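Local coordinates for protein aldo-keto reductase family 1 member C1 (Caenorhabditis elegans, PDB 1QWK) that probably reduces aldoses and other aldehydes with NADPH as an aldo-keto reductase, at residues R44-A49 against L76-K81. Residues are numbered along the deposited sequence; the frame is centred on the assembly and turned at random.
Sequences RLIDTA and LFITTK
Lys81 reaches across from strand 77-82 and places NZ against the carboxylate of Asp47, forming a salt bridge of 2.6 Å between NZ and Asp47 OD2. The ammonium meets the syn side of OD2, 25° out of the carboxylate plane, and the two side chains cross at about a right angle. NZ also donates to Thr48 O at 2.9 Å, coming from above that carbonyl plane. The lysine chain runs extended until its last torsion, where a bend (chi4 69°) turns NZ onto both acceptors. Asp47 OD1 takes a different set of neighbours: it lies 3.3 Å from Thr79 CG2 and accepts a hydrogen bond from a water that also hydrogen-bonds Thr79 OG1. On the same face of the sheet, Leu45 and Phe77 point the same way, with Leu45 CD1 3.4 Å from Phe77 CD2, obliquely to the ring; Met16 and Pro17 pack against both. On the opposite face of the sheet, Ile78 CD1 touches Ile46 CB, and Ile58 and Ile62 of helix 55-68 cover this pair. Thr48 CG2 sits beside Thr80 OG1, whose own hydrogen bond goes to Glu55. A parallel backbone ladder fixes this register: Ile46 donates to Phe77 O and accepts from Thr79 N, the latter nearly straight at 174°, while Thr48 N binds Thr79 O at 2.8 Å. The two neighbouring strands and helix 55-68 form a beta-alpha-beta unit of the TIM barrel. NZ further makes a weak hydrogen bond to the hydroxyl of Tyr52, the predicted proton donor. His114, predicted to bind substrate, lies against Ala49. The buried Asp47-Lys81 pair thus joins the barrel wall to that hydroxyl, consistent with the Asp-Tyr-Lys-His catalytic tetrad of aldo-keto reductases, in which the lysine is thought to lower the tyrosine pKa.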
# COMPACT_ATOMS: atom_id res chain seq x y z
N ARG A 44 0.62 11.97 6.47
CA ARG A 44 -0.39 12.72 5.74
C ARG A 44 -1.11 11.87 4.70
O ARG A 44 -1.85 12.39 3.87
CB ARG A 44 0.25 13.96 5.10
CG ARG A 44 0.65 15.01 6.14
CD ARG A 44 -0.58 15.63 6.79
NE ARG A 44 -0.24 16.62 7.82
CZ ARG A 44 0.03 16.32 9.09
NH1 ARG A 44 -0.01 15.06 9.51
NH2 ARG A 44 0.32 17.29 9.95
N LEU A 45 -0.88 10.56 4.74
CA LEU A 45 -1.57 9.65 3.82
C LEU A 45 -2.12 8.47 4.61
O LEU A 45 -1.43 7.91 5.47
CB LEU A 45 -0.62 9.15 2.72
CG LEU A 45 -1.25 8.23 1.65
CD1 LEU A 45 -0.52 8.36 0.32
CD2 LEU A 45 -1.21 6.79 2.15
N ILE A 46 -3.37 8.13 4.34
CA ILE A 46 -4.05 7.00 4.97
C ILE A 46 -4.50 6.08 3.84
O ILE A 46 -5.19 6.51 2.92
CB ILE A 46 -5.30 7.44 5.77
CG1 ILE A 46 -4.91 8.47 6.85
CG2 ILE A 46 -5.96 6.22 6.41
CD1 ILE A 46 -3.80 8.02 7.78
N ASP A 47 -4.10 4.81 3.92
CA ASP A 47 -4.44 3.83 2.90
C ASP A 47 -5.45 2.82 3.44
O ASP A 47 -5.20 2.17 4.45
CB ASP A 47 -3.19 3.08 2.45
CG ASP A 47 -3.45 2.13 1.31
OD1 ASP A 47 -3.35 2.56 0.13
OD2 ASP A 47 -3.79 0.96 1.57
N THR A 48 -6.58 2.70 2.76
CA THR A 48 -7.62 1.77 3.18
C THR A 48 -8.17 1.01 1.98
O THR A 48 -7.62 1.10 0.87
CB THR A 48 -8.76 2.53 3.91
OG1 THR A 48 -9.68 1.58 4.47
CG2 THR A 48 -9.49 3.45 2.95
N ALA A 49 -9.24 0.26 2.20
CA ALA A 49 -9.87 -0.53 1.15
C ALA A 49 -11.26 -0.91 1.59
O ALA A 49 -11.49 -1.15 2.78
CB ALA A 49 -9.04 -1.78 0.87
N LEU A 76 -4.67 16.15 3.82
CA LEU A 76 -4.65 14.70 3.91
C LEU A 76 -4.85 14.03 2.56
O LEU A 76 -5.62 14.50 1.73
CB LEU A 76 -5.75 14.22 4.87
CG LEU A 76 -5.59 14.54 6.35
CD1 LEU A 76 -6.82 14.03 7.11
CD2 LEU A 76 -4.33 13.89 6.91
N PHE A 77 -4.13 12.93 2.35
CA PHE A 77 -4.21 12.16 1.12
C PHE A 77 -4.86 10.84 1.51
O PHE A 77 -4.29 10.06 2.28
CB PHE A 77 -2.81 11.91 0.55
CG PHE A 77 -2.82 11.37 -0.87
CD1 PHE A 77 -2.53 12.22 -1.94
CD2 PHE A 77 -3.12 10.04 -1.12
CE1 PHE A 77 -2.54 11.74 -3.25
CE2 PHE A 77 -3.13 9.54 -2.42
CZ PHE A 77 -2.84 10.39 -3.50
N ILE A 78 -6.07 10.60 0.99
CA ILE A 78 -6.80 9.37 1.30
C ILE A 78 -6.86 8.44 0.10
O ILE A 78 -7.30 8.83 -0.98
CB ILE A 78 -8.26 9.69 1.74
CG1 ILE A 78 -8.25 10.68 2.92
CG2 ILE A 78 -8.99 8.40 2.09
CD1 ILE A 78 -7.46 10.22 4.13
N THR A 79 -6.42 7.20 0.30
CA THR A 79 -6.42 6.18 -0.75
C THR A 79 -7.36 5.05 -0.37
O THR A 79 -7.34 4.59 0.77
CB THR A 79 -5.03 5.51 -0.92
OG1 THR A 79 -4.07 6.49 -1.32
CG2 THR A 79 -5.09 4.38 -1.95
N THR A 80 -8.21 4.61 -1.29
CA THR A 80 -9.04 3.46 -1.00
C THR A 80 -9.04 2.58 -2.24
O THR A 80 -8.57 2.99 -3.31
CB THR A 80 -10.48 3.81 -0.55
OG1 THR A 80 -11.07 2.64 0.03
CG2 THR A 80 -11.34 4.27 -1.72
N LYS A 81 -9.56 1.36 -2.10
CA LYS A 81 -9.54 0.41 -3.21
C LYS A 81 -10.84 -0.34 -3.41
O LYS A 81 -11.52 -0.70 -2.44
CB LYS A 81 -8.41 -0.60 -2.97
CG LYS A 81 -7.13 -0.00 -2.41
CD LYS A 81 -6.05 -1.07 -2.27
CE LYS A 81 -4.92 -0.61 -1.36
NZ LYS A 81 -5.39 -0.48 0.06
O HOH W 1 -1.91 4.83 -1.17